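Local coordinates for protein formimidoylglutamase (Bacillus subtilis, PDB 3M1R) that catalyses the manganese-dependent hydrolysis of N-formimidoyl-L-glutamate to L-glutamate and formamide, a step of histidine degradation, at residues T63-S72 and D299-L310; V244-H253 and A259-L270. All coordinates share one frame; numbering follows the deposited sequence.

Contact 1: residues T63-S72 and D299-L310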
loop_
_atom_site.group_PDB
_atom_site.type_symbol
_atom_site.label_atom_id
_atom_site.label_comp_id
_atom_site.label_asym_id
_atom_site.label_seq_id
_atom_site.Cartn_x
_atom_site.Cartn_y
_atom_site.Cartn_z
ATOM N N THR D 63 -9.717 -13.975 -9.000
ATOM C CA THR D 63 -10.306 -13.021 -8.064
ATOM C C THR D 63 -11.780 -12.796 -8.320
ATOM O O THR D 63 -12.534 -12.610 -7.379
ATOM C CB THR D 63 -9.561 -11.671 -8.005
ATOM O OG1 THR D 63 -9.624 -11.010 -9.285
ATOM C CG2 THR D 63 -8.107 -11.907 -7.605
ATOM N N ILE D 64 -12.196 -12.814 -9.582
ATOM C CA ILE D 64 -13.628 -12.735 -9.866
ATOM C C ILE D 64 -14.336 -13.985 -9.332
ATOM O O ILE D 64 -15.444 -13.897 -8.820
ATOM C CB ILE D 64 -13.938 -12.546 -11.368
ATOM C CG1 ILE D 64 -13.342 -11.215 -11.873
ATOM C CG2 ILE D 64 -15.472 -12.600 -11.610
ATOM C CD1 ILE D 64 -13.307 -11.059 -13.409
ATOM N N ARG D 65 -13.705 -15.148 -9.443
ATOM C CA ARG D 65 -14.347 -16.376 -8.915
ATOM C C ARG D 65 -14.505 -16.249 -7.414
ATOM O O ARG D 65 -15.523 -16.610 -6.858
ATOM C CB ARG D 65 -13.521 -17.631 -9.214
ATOM C CG ARG D 65 -13.611 -18.196 -10.651
ATOM C CD ARG D 65 -12.783 -19.489 -10.757
ATOM N NE ARG D 65 -12.988 -20.214 -12.009
ATOM C CZ ARG D 65 -12.183 -20.129 -13.066
ATOM N NH1 ARG D 65 -11.109 -19.347 -13.034
ATOM N NH2 ARG D 65 -12.457 -20.826 -14.158
ATOM N N GLN D 66 -13.488 -15.699 -6.760
ATOM C CA GLN D 66 -13.504 -15.598 -5.324
ATOM C C GLN D 66 -14.616 -14.650 -4.889
ATOM O O GLN D 66 -15.344 -14.949 -3.939
ATOM C CB GLN D 66 -12.143 -15.138 -4.815
ATOM C CG GLN D 66 -11.725 -15.757 -3.498
ATOM C CD GLN D 66 -10.456 -15.119 -2.937
ATOM O OE1 GLN D 66 -9.756 -14.381 -3.632
ATOM N NE2 GLN D 66 -10.159 -15.403 -1.673
ATOM N N ALA D 67 -14.756 -13.515 -5.580
ATOM C CA ALA D 67 -15.808 -12.549 -5.257
ATOM C C ALA D 67 -17.175 -13.181 -5.503
ATOM O O ALA D 67 -18.111 -12.999 -4.717
ATOM C CB ALA D 67 -15.671 -11.282 -6.079
ATOM N N LEU D 68 -17.281 -13.927 -6.595
ATOM C CA LEU D 68 -18.545 -14.563 -6.947
ATOM C C LEU D 68 -18.913 -15.611 -5.888
ATOM O O LEU D 68 -19.989 -15.562 -5.326
ATOM C CB LEU D 68 -18.481 -15.189 -8.343
ATOM C CG LEU D 68 -19.787 -15.842 -8.820
ATOM C CD1 LEU D 68 -20.845 -14.772 -8.999
ATOM C CD2 LEU D 68 -19.581 -16.587 -10.133
ATOM N N LYS D 69 -17.987 -16.511 -5.574
ATOM C CA LYS D 69 -18.280 -17.595 -4.632
ATOM C C LYS D 69 -18.697 -17.062 -3.272
ATOM O O LYS D 69 -19.405 -17.738 -2.521
ATOM C CB LYS D 69 -17.088 -18.539 -4.465
ATOM C CG LYS D 69 -16.861 -19.495 -5.628
ATOM C CD LYS D 69 -15.523 -20.215 -5.478
ATOM C CE LYS D 69 -15.354 -21.286 -6.531
ATOM N NZ LYS D 69 -14.028 -21.934 -6.359
ATOM N N HIS D 70 -18.261 -15.854 -2.941
ATOM C CA HIS D 70 -18.582 -15.321 -1.635
ATOM C C HIS D 70 -19.862 -14.504 -1.601
ATOM O O HIS D 70 -20.287 -14.081 -0.538
ATOM C CB HIS D 70 -17.391 -14.595 -0.999
ATOM C CG HIS D 70 -16.351 -15.526 -0.450
ATOM N ND1 HIS D 70 -15.259 -15.942 -1.185
ATOM C CD2 HIS D 70 -16.250 -16.140 0.753
ATOM C CE1 HIS D 70 -14.523 -16.759 -0.452
ATOM N NE2 HIS D 70 -15.102 -16.898 0.727
ATOM N N SER D 71 -20.496 -14.327 -2.755
ATOM C CA SER D 71 -21.774 -13.620 -2.825
ATOM C C SER D 71 -22.925 -14.579 -2.558
ATOM O O SER D 71 -22.841 -15.771 -2.879
ATOM C CB SER D 71 -21.986 -13.008 -4.213
ATOM O OG SER D 71 -20.911 -12.144 -4.577
ATOM N N SER D 72 -23.990 -14.053 -1.966
ATOM C CA SER D 72 -25.244 -14.769 -1.890
ATOM C C SER D 72 -25.749 -15.031 -3.299
ATOM O O SER D 72 -25.663 -14.164 -4.168
ATOM C CB SER D 72 -26.297 -13.962 -1.126
ATOM O OG SER D 72 -27.600 -14.477 -1.367
ATOM N N ASP D 299 -10.617 -5.592 -3.630
ATOM C CA ASP D 299 -11.011 -6.292 -4.858
ATOM C C ASP D 299 -12.316 -5.727 -5.431
ATOM O O ASP D 299 -13.110 -6.458 -6.014
ATOM C CB ASP D 299 -11.145 -7.806 -4.629
ATOM C CG ASP D 299 -12.253 -8.169 -3.623
ATOM O OD1 ASP D 299 -12.679 -7.291 -2.840
ATOM O OD2 ASP D 299 -12.697 -9.344 -3.605
HETATM N N MSE D 300 -12.499 -4.424 -5.264
HETATM C CA MSE D 300 -13.699 -3.712 -5.686
HETATM C C MSE D 300 -14.109 -4.024 -7.094
HETATM O O MSE D 300 -15.294 -4.138 -7.371
HETATM C CB MSE D 300 -13.476 -2.211 -5.650
HETATM C CG MSE D 300 -13.680 -1.565 -4.289
HETATM SE SE MSE D 300 -13.218 0.347 -4.389
HETATM C CE MSE D 300 -14.489 0.884 -5.777
ATOM N N THR D 301 -13.132 -4.089 -7.992
ATOM C CA THR D 301 -13.422 -4.238 -9.402
ATOM C C THR D 301 -13.747 -5.691 -9.726
ATOM O O THR D 301 -14.554 -5.960 -10.598
ATOM C CB THR D 301 -12.282 -3.678 -10.297
ATOM O OG1 THR D 301 -11.936 -2.351 -9.857
ATOM C CG2 THR D 301 -12.763 -3.603 -11.744
ATOM N N SER D 302 -13.148 -6.625 -8.995
ATOM C CA SER D 302 -13.520 -8.023 -9.133
ATOM C C SER D 302 -14.923 -8.242 -8.537
ATOM O O SER D 302 -15.682 -9.048 -9.061
ATOM C CB SER D 302 -12.472 -8.951 -8.496
ATOM O OG SER D 302 -11.229 -8.868 -9.189
ATOM N N ARG D 303 -15.280 -7.522 -7.466
ATOM C CA ARG D 303 -16.644 -7.642 -6.914
ATOM C C ARG D 303 -17.669 -7.096 -7.915
ATOM O O ARG D 303 -18.712 -7.718 -8.137
ATOM C CB ARG D 303 -16.806 -6.932 -5.557
ATOM C CG ARG D 303 -16.098 -7.614 -4.383
ATOM C CD ARG D 303 -16.050 -6.746 -3.125
ATOM N NE ARG D 303 -15.302 -7.409 -2.059
ATOM C CZ ARG D 303 -15.846 -7.870 -0.932
ATOM N NH1 ARG D 303 -15.100 -8.479 -0.028
ATOM N NH2 ARG D 303 -17.139 -7.710 -0.694
ATOM N N ALA D 304 -17.367 -5.931 -8.496
ATOM C CA ALA D 304 -18.204 -5.331 -9.537
ATOM C C ALA D 304 -18.416 -6.312 -10.685
ATOM O O ALA D 304 -19.530 -6.469 -11.191
ATOM C CB ALA D 304 -17.571 -4.064 -10.057
ATOM N N ALA D 305 -17.339 -6.979 -11.084
ATOM C CA ALA D 305 -17.401 -7.990 -12.139
ATOM C C ALA D 305 -18.283 -9.183 -11.721
ATOM O O ALA D 305 -19.114 -9.665 -12.499
ATOM C CB ALA D 305 -15.988 -8.459 -12.510
ATOM N N ALA D 306 -18.107 -9.654 -10.490
ATOM C CA ALA D 306 -18.924 -10.756 -9.987
ATOM C C ALA D 306 -20.406 -10.377 -10.017
ATOM O O ALA D 306 -21.247 -11.191 -10.353
ATOM C CB ALA D 306 -18.484 -11.158 -8.579
ATOM N N HIS D 307 -20.720 -9.124 -9.696
ATOM C CA HIS D 307 -22.108 -8.680 -9.742
ATOM C C HIS D 307 -22.658 -8.611 -11.164
ATOM O O HIS D 307 -23.844 -8.834 -11.382
ATOM C CB HIS D 307 -22.300 -7.365 -8.990
ATOM C CG HIS D 307 -22.524 -7.552 -7.522
ATOM N ND1 HIS D 307 -21.543 -8.014 -6.666
ATOM C CD2 HIS D 307 -23.620 -7.346 -6.753
ATOM C CE1 HIS D 307 -22.026 -8.088 -5.440
ATOM N NE2 HIS D 307 -23.281 -7.684 -5.467
ATOM N N VAL D 308 -21.798 -8.306 -12.133
ATOM C CA VAL D 308 -22.202 -8.415 -13.529
ATOM C C VAL D 308 -22.629 -9.858 -13.837
ATOM O O VAL D 308 -23.571 -10.090 -14.587
ATOM C CB VAL D 308 -21.072 -8.004 -14.493
ATOM C CG1 VAL D 308 -21.469 -8.290 -15.914
ATOM C CG2 VAL D 308 -20.692 -6.530 -14.306
ATOM N N LEU D 309 -21.908 -10.823 -13.276
ATOM C CA LEU D 309 -22.222 -12.233 -13.458
ATOM C C LEU D 309 -23.577 -12.571 -12.819
ATOM O O LEU D 309 -24.441 -13.177 -13.454
ATOM C CB LEU D 309 -21.120 -13.107 -12.853
ATOM C CG LEU D 309 -20.123 -13.723 -13.841
ATOM C CD1 LEU D 309 -20.221 -13.071 -15.212
ATOM C CD2 LEU D 309 -18.688 -13.697 -13.301
ATOM N N LEU D 310 -23.752 -12.158 -11.570
ATOM C CA LEU D 310 -25.011 -12.341 -10.865
ATOM C C LEU D 310 -26.194 -11.748 -11.627
ATOM O O LEU D 310 -27.216 -12.399 -11.736
ATOM C CB LEU D 310 -24.933 -11.778 -9.447
ATOM C CG LEU D 310 -23.980 -12.581 -8.552
ATOM C CD1 LEU D 310 -23.709 -11.867 -7.238
ATOM C CD2 LEU D 310 -24.545 -13.970 -8.286
HETATM O O HOH W 1 -11.841 -11.290 -5.043
#

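Contact 2: residues V244-H253 and A259-L270. With CA (calcium ion), chain B; CA (calcium ion), chain C; PEG (di(hydroxyethyl)ether), chain E.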
loop_
_atom_site.group_PDB
_atom_site.type_symbol
_atom_site.label_atom_id
_atom_site.label_comp_id
_atom_site.label_asym_id
_atom_site.label_seq_id
_atom_site.Cartn_x
_atom_site.Cartn_y
_atom_site.Cartn_z
ATOM N N VAL D 244 -18.334 -7.422 -21.937
ATOM C CA VAL D 244 -18.177 -6.345 -20.979
ATOM C C VAL D 244 -16.709 -6.052 -20.707
ATOM O O VAL D 244 -16.000 -6.860 -20.104
ATOM C CB VAL D 244 -18.855 -6.655 -19.649
ATOM C CG1 VAL D 244 -18.651 -5.461 -18.707
ATOM C CG2 VAL D 244 -20.326 -6.927 -19.875
ATOM N N ASP D 245 -16.261 -4.894 -21.173
ATOM C CA ASP D 245 -14.931 -4.401 -20.864
ATOM C C ASP D 245 -15.127 -3.468 -19.684
ATOM O O ASP D 245 -15.801 -2.452 -19.786
ATOM C CB ASP D 245 -14.357 -3.662 -22.064
ATOM C CG ASP D 245 -12.973 -3.073 -21.799
ATOM O OD1 ASP D 245 -12.604 -2.774 -20.649
ATOM O OD2 ASP D 245 -12.245 -2.917 -22.782
HETATM N N MSE D 246 -14.567 -3.845 -18.549
HETATM C CA MSE D 246 -14.885 -3.161 -17.302
HETATM C C MSE D 246 -14.424 -1.713 -17.303
HETATM O O MSE D 246 -14.892 -0.918 -16.495
HETATM C CB MSE D 246 -14.322 -3.926 -16.089
HETATM C CG MSE D 246 -15.023 -5.273 -15.835
HETATM SE SE MSE D 246 -16.942 -5.147 -15.356
HETATM C CE MSE D 246 -16.690 -4.479 -13.532
ATOM N N ASP D 247 -13.538 -1.347 -18.228
ATOM C CA ASP D 247 -13.063 0.032 -18.231
ATOM C C ASP D 247 -14.086 1.004 -18.812
ATOM O O ASP D 247 -13.864 2.211 -18.807
ATOM C CB ASP D 247 -11.663 0.192 -18.853
ATOM C CG ASP D 247 -11.649 -0.056 -20.341
ATOM O OD1 ASP D 247 -12.706 0.136 -21.011
ATOM O OD2 ASP D 247 -10.563 -0.439 -20.836
ATOM N N VAL D 248 -15.226 0.480 -19.252
ATOM C CA VAL D 248 -16.378 1.323 -19.568
ATOM C C VAL D 248 -16.847 2.054 -18.298
ATOM O O VAL D 248 -17.465 3.114 -18.361
ATOM C CB VAL D 248 -17.542 0.478 -20.139
ATOM C CG1 VAL D 248 -18.293 -0.268 -19.014
ATOM C CG2 VAL D 248 -18.501 1.344 -20.926
ATOM N N LEU D 249 -16.544 1.471 -17.140
ATOM C CA LEU D 249 -16.947 2.059 -15.873
ATOM C C LEU D 249 -16.028 3.203 -15.519
ATOM O O LEU D 249 -14.860 3.201 -15.877
ATOM C CB LEU D 249 -16.903 1.025 -14.738
ATOM C CG LEU D 249 -17.929 -0.095 -14.815
ATOM C CD1 LEU D 249 -17.516 -1.260 -13.919
ATOM C CD2 LEU D 249 -19.349 0.409 -14.453
ATOM N N ASP D 250 -16.585 4.175 -14.812
ATOM C CA ASP D 250 -15.858 5.315 -14.306
ATOM C C ASP D 250 -14.781 4.881 -13.325
ATOM O O ASP D 250 -14.981 3.939 -12.533
ATOM C CB ASP D 250 -16.827 6.257 -13.598
ATOM C CG ASP D 250 -16.187 7.581 -13.225
ATOM O OD1 ASP D 250 -16.172 8.505 -14.072
ATOM O OD2 ASP D 250 -15.707 7.698 -12.084
ATOM N N GLN D 251 -13.645 5.578 -13.343
ATOM C CA GLN D 251 -12.529 5.160 -12.489
ATOM C C GLN D 251 -12.936 5.048 -11.026
ATOM O O GLN D 251 -12.438 4.186 -10.308
ATOM C CB GLN D 251 -11.284 6.045 -12.669
ATOM C CG GLN D 251 -11.469 7.518 -12.378
ATOM C CD GLN D 251 -10.200 8.310 -12.664
ATOM O OE1 GLN D 251 -9.240 7.777 -13.216
ATOM N NE2 GLN D 251 -10.188 9.573 -12.285
ATOM N N SER D 252 -13.866 5.885 -10.576
ATOM C CA SER D 252 -14.266 5.802 -9.164
ATOM C C SER D 252 -14.998 4.492 -8.826
ATOM O O SER D 252 -15.005 4.075 -7.671
ATOM C CB SER D 252 -15.071 7.036 -8.724
ATOM O OG SER D 252 -16.291 7.153 -9.447
ATOM N N HIS D 253 -15.588 3.845 -9.838
ATOM C CA HIS D 253 -16.328 2.590 -9.659
ATOM C C HIS D 253 -15.506 1.356 -10.030
ATOM O O HIS D 253 -15.779 0.261 -9.540
ATOM C CB HIS D 253 -17.641 2.599 -10.482
ATOM C CG HIS D 253 -18.708 3.469 -9.905
ATOM N ND1 HIS D 253 -19.984 3.012 -9.617
ATOM C CD2 HIS D 253 -18.685 4.775 -9.526
ATOM C CE1 HIS D 253 -20.695 4.000 -9.102
ATOM N NE2 HIS D 253 -19.934 5.074 -9.033
ATOM N N ALA D 259 -6.854 0.924 -18.126
ATOM C CA ALA D 259 -7.130 2.262 -18.644
ATOM C C ALA D 259 -8.252 2.959 -17.875
ATOM O O ALA D 259 -9.400 2.894 -18.273
ATOM C CB ALA D 259 -7.448 2.210 -20.147
ATOM N N ILE D 260 -7.911 3.619 -16.771
ATOM C CA ILE D 260 -8.892 4.357 -15.971
ATOM C C ILE D 260 -8.938 5.826 -16.392
ATOM O O ILE D 260 -7.962 6.371 -16.901
ATOM C CB ILE D 260 -8.572 4.331 -14.449
ATOM C CG1 ILE D 260 -7.136 4.784 -14.198
ATOM C CG2 ILE D 260 -8.814 2.953 -13.841
ATOM C CD1 ILE D 260 -6.794 4.866 -12.728
ATOM N N GLY D 261 -10.085 6.453 -16.149
ATOM C CA GLY D 261 -10.294 7.865 -16.348
ATOM C C GLY D 261 -11.701 8.211 -15.899
ATOM O O GLY D 261 -12.529 7.321 -15.678
ATOM N N PRO D 262 -11.987 9.506 -15.763
ATOM C CA PRO D 262 -13.322 9.993 -15.397
ATOM C C PRO D 262 -14.258 9.980 -16.601
ATOM O O PRO D 262 -13.807 9.823 -17.738
ATOM C CB PRO D 262 -13.033 11.429 -14.963
ATOM C CG PRO D 262 -11.932 11.852 -15.905
ATOM C CD PRO D 262 -11.061 10.615 -16.069
ATOM N N GLY D 263 -15.555 10.121 -16.350
ATOM C CA GLY D 263 -16.551 10.227 -17.409
ATOM C C GLY D 263 -17.165 8.923 -17.892
ATOM O O GLY D 263 -17.632 8.841 -19.026
ATOM N N GLY D 264 -17.187 7.908 -17.039
ATOM C CA GLY D 264 -17.686 6.604 -17.444
ATOM C C GLY D 264 -18.982 6.172 -16.784
ATOM O O GLY D 264 -19.599 6.917 -16.024
ATOM N N LEU D 265 -19.400 4.949 -17.082
ATOM C CA LEU D 265 -20.615 4.385 -16.515
ATOM C C LEU D 265 -20.475 4.151 -15.003
ATOM O O LEU D 265 -19.368 3.972 -14.488
ATOM C CB LEU D 265 -20.925 3.046 -17.186
ATOM C CG LEU D 265 -21.511 2.965 -18.589
ATOM C CD1 LEU D 265 -21.876 1.497 -18.864
ATOM C CD2 LEU D 265 -22.758 3.850 -18.699
ATOM N N TYR D 266 -21.592 4.129 -14.287
ATOM C CA TYR D 266 -21.545 3.723 -12.885
ATOM C C TYR D 266 -22.026 2.270 -12.793
ATOM O O TYR D 266 -22.774 1.837 -13.639
ATOM C CB TYR D 266 -22.317 4.724 -12.014
ATOM C CG TYR D 266 -21.739 6.139 -12.152
ATOM C CD1 TYR D 266 -22.479 7.178 -12.719
ATOM C CD2 TYR D 266 -20.428 6.418 -11.761
ATOM C CE1 TYR D 266 -21.938 8.460 -12.860
ATOM C CE2 TYR D 266 -19.879 7.691 -11.899
ATOM C CZ TYR D 266 -20.636 8.706 -12.447
ATOM O OH TYR D 266 -20.079 9.965 -12.585
ATOM N N THR D 267 -21.541 1.497 -11.823
ATOM C CA THR D 267 -21.785 0.055 -11.841
ATOM C C THR D 267 -23.276 -0.353 -11.843
ATOM O O THR D 267 -23.668 -1.253 -12.563
ATOM C CB THR D 267 -21.049 -0.684 -10.703
ATOM O OG1 THR D 267 -19.681 -0.274 -10.672
ATOM C CG2 THR D 267 -21.096 -2.193 -10.946
ATOM N N ASP D 268 -24.101 0.310 -11.046
ATOM C CA ASP D 268 -25.521 -0.020 -10.988
ATOM C C ASP D 268 -26.213 0.175 -12.348
ATOM O O ASP D 268 -27.090 -0.602 -12.728
ATOM C CB ASP D 268 -26.208 0.791 -9.892
ATOM C CG ASP D 268 -25.937 2.269 -10.010
ATOM O OD1 ASP D 268 -26.457 2.894 -10.957
ATOM O OD2 ASP D 268 -25.200 2.807 -9.154
ATOM N N GLU D 269 -25.807 1.212 -13.070
ATOM C CA GLU D 269 -26.212 1.421 -14.458
ATOM C C GLU D 269 -25.823 0.231 -15.341
ATOM O O GLU D 269 -26.617 -0.241 -16.141
ATOM C CB GLU D 269 -25.475 2.629 -15.000
ATOM C CG GLU D 269 -26.320 3.737 -15.506
ATOM C CD GLU D 269 -25.461 4.866 -16.040
ATOM O OE1 GLU D 269 -24.343 5.085 -15.498
ATOM O OE2 GLU D 269 -25.890 5.514 -17.017
ATOM N N LEU D 270 -24.585 -0.236 -15.211
ATOM C CA LEU D 270 -24.125 -1.385 -15.989
ATOM C C LEU D 270 -24.904 -2.638 -15.599
ATOM O O LEU D 270 -25.359 -3.395 -16.468
ATOM C CB LEU D 270 -22.613 -1.610 -15.802
ATOM C CG LEU D 270 -21.905 -2.771 -16.526
ATOM C CD1 LEU D 270 -22.128 -2.706 -18.038
ATOM C CD2 LEU D 270 -20.371 -2.831 -16.193
HETATM CA CA CA B . -11.635 -0.436 -23.060
HETATM CA CA CA C . -11.195 -2.028 -24.906
HETATM C C1 PEG E . -8.228 5.755 -22.694
HETATM O O1 PEG E . -7.041 5.037 -22.954
HETATM C C2 PEG E . -8.221 6.430 -21.301
HETATM O O2 PEG E . -9.243 5.929 -20.446
HETATM C C3 PEG E . -10.548 5.571 -20.889
HETATM C C4 PEG E . -10.818 4.086 -20.548
HETATM O O4 PEG E . -11.659 3.852 -19.440
HETATM O O HOH W 2 -8.219 -1.022 -19.544
HETATM O O HOH W 3 -12.195 4.553 -16.486
HETATM O O HOH W 4 -18.167 -0.581 -8.202
#

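Contact 1: residues T63-S72 and D299-L310
T63 meets S302 hydroxyl to hydroxyl, OG1 lying 2.7 Å from OG in a hydrogen bond. T63 OG1 stands between the backbone N and the carbonyl carbon (chi1 63°), which turns it to the serine and lets it pair weakly with the carbonyl of A60. One water donates both to T63 O and to D299 OD2, and the other carboxylate oxygen of D299 receives NE of R303 in a salt bridge. The next residue, I64, is a knob in the hole formed by S302, A305, A306 and L309. Its CD1 rests 3.8 Å from CB of A305, while CG2 meets CD2 of L309, the two side chains crossing at about a right angle. Cutting I64 back to an alanine would probably open a gap among these four residues and take from L309 CD2 its partner on helix 60-69. A67 puts its methyl 3.8 Å from CB of A306, a small-to-small meeting consistent with the 8.0 Å between the axes of segments 63-69 and 300-310. L68, with CG anti to the backbone N (chi1 -178°), slides past L310 in the opposite direction, CD1 lying 3.9 Å from L310 CG. Near the end of the segment, S71 sets its CB 3.7 Å from CD1 of L310. The helical segments cross at -64° beside strand 121-127, part of a helical layer flanking the parallel sheet in the alpha/beta/alpha fold of the arginase family.

Contact 2: residues V244-H253 and A259-L270
L249 and L265 are joined by a single beta bridge: L265 N donates to V248 O, and D250 N returns an almost straight bond (173°) to L265 O at 2.8 Å. D250 spends both carboxylate oxygens. OD1 takes G264 N at 3.2 Å on its anti lone pair and, weakly, G263 N; OD2 accepts S252 N and S252 OG from opposite faces of its plane, the former closing an Asx turn. Q251 N reaches G261 O from above the carbonyl plane, whereas its amide NE2 donates to M300 O of a neighbouring subunit. Water links D247 OD2 to A259 N, another L249 O to G261 N, and a third H253 O to T267 OG1. Y266 lays CB over the face of the H253 ring, 3.8 Å from its centroid, in a CH-pi contact. Among apolar groups, L249 CD2 packs 3.8 Å from CD2 of L270. D245 OD2 bridges both calcium ions and D247 grips one through both oxygens, OD1 at 2.4 Å; N130, D153, H155 and D157 complete the sites. Metal-binding aspartates at and just beyond the C-terminal end of strand 239-245, followed by a loop into helix 267-278, are characteristic of the binuclear metal centre of the arginase family.

Overall arrangement
Helix 300-318 is the element through which the two contacts meet. Contact 1 and contact 2 have centres 16 Å apart, yet they touch where CE of M246 lies 3.6 Å from both CB of A304 and N of A305. One side of this helix thus receives helix 60-69, while another receives the turn that follows the metal-binding strand. Contact 2 holds D245 and D247 of the metal centre, occupied here by calcium; contact 1 stays further off, the side chain of A305 being about 14 Å from a bound calcium ion and about 10 Å from the side chain of D245. Both contacts also reach a neighbouring subunit.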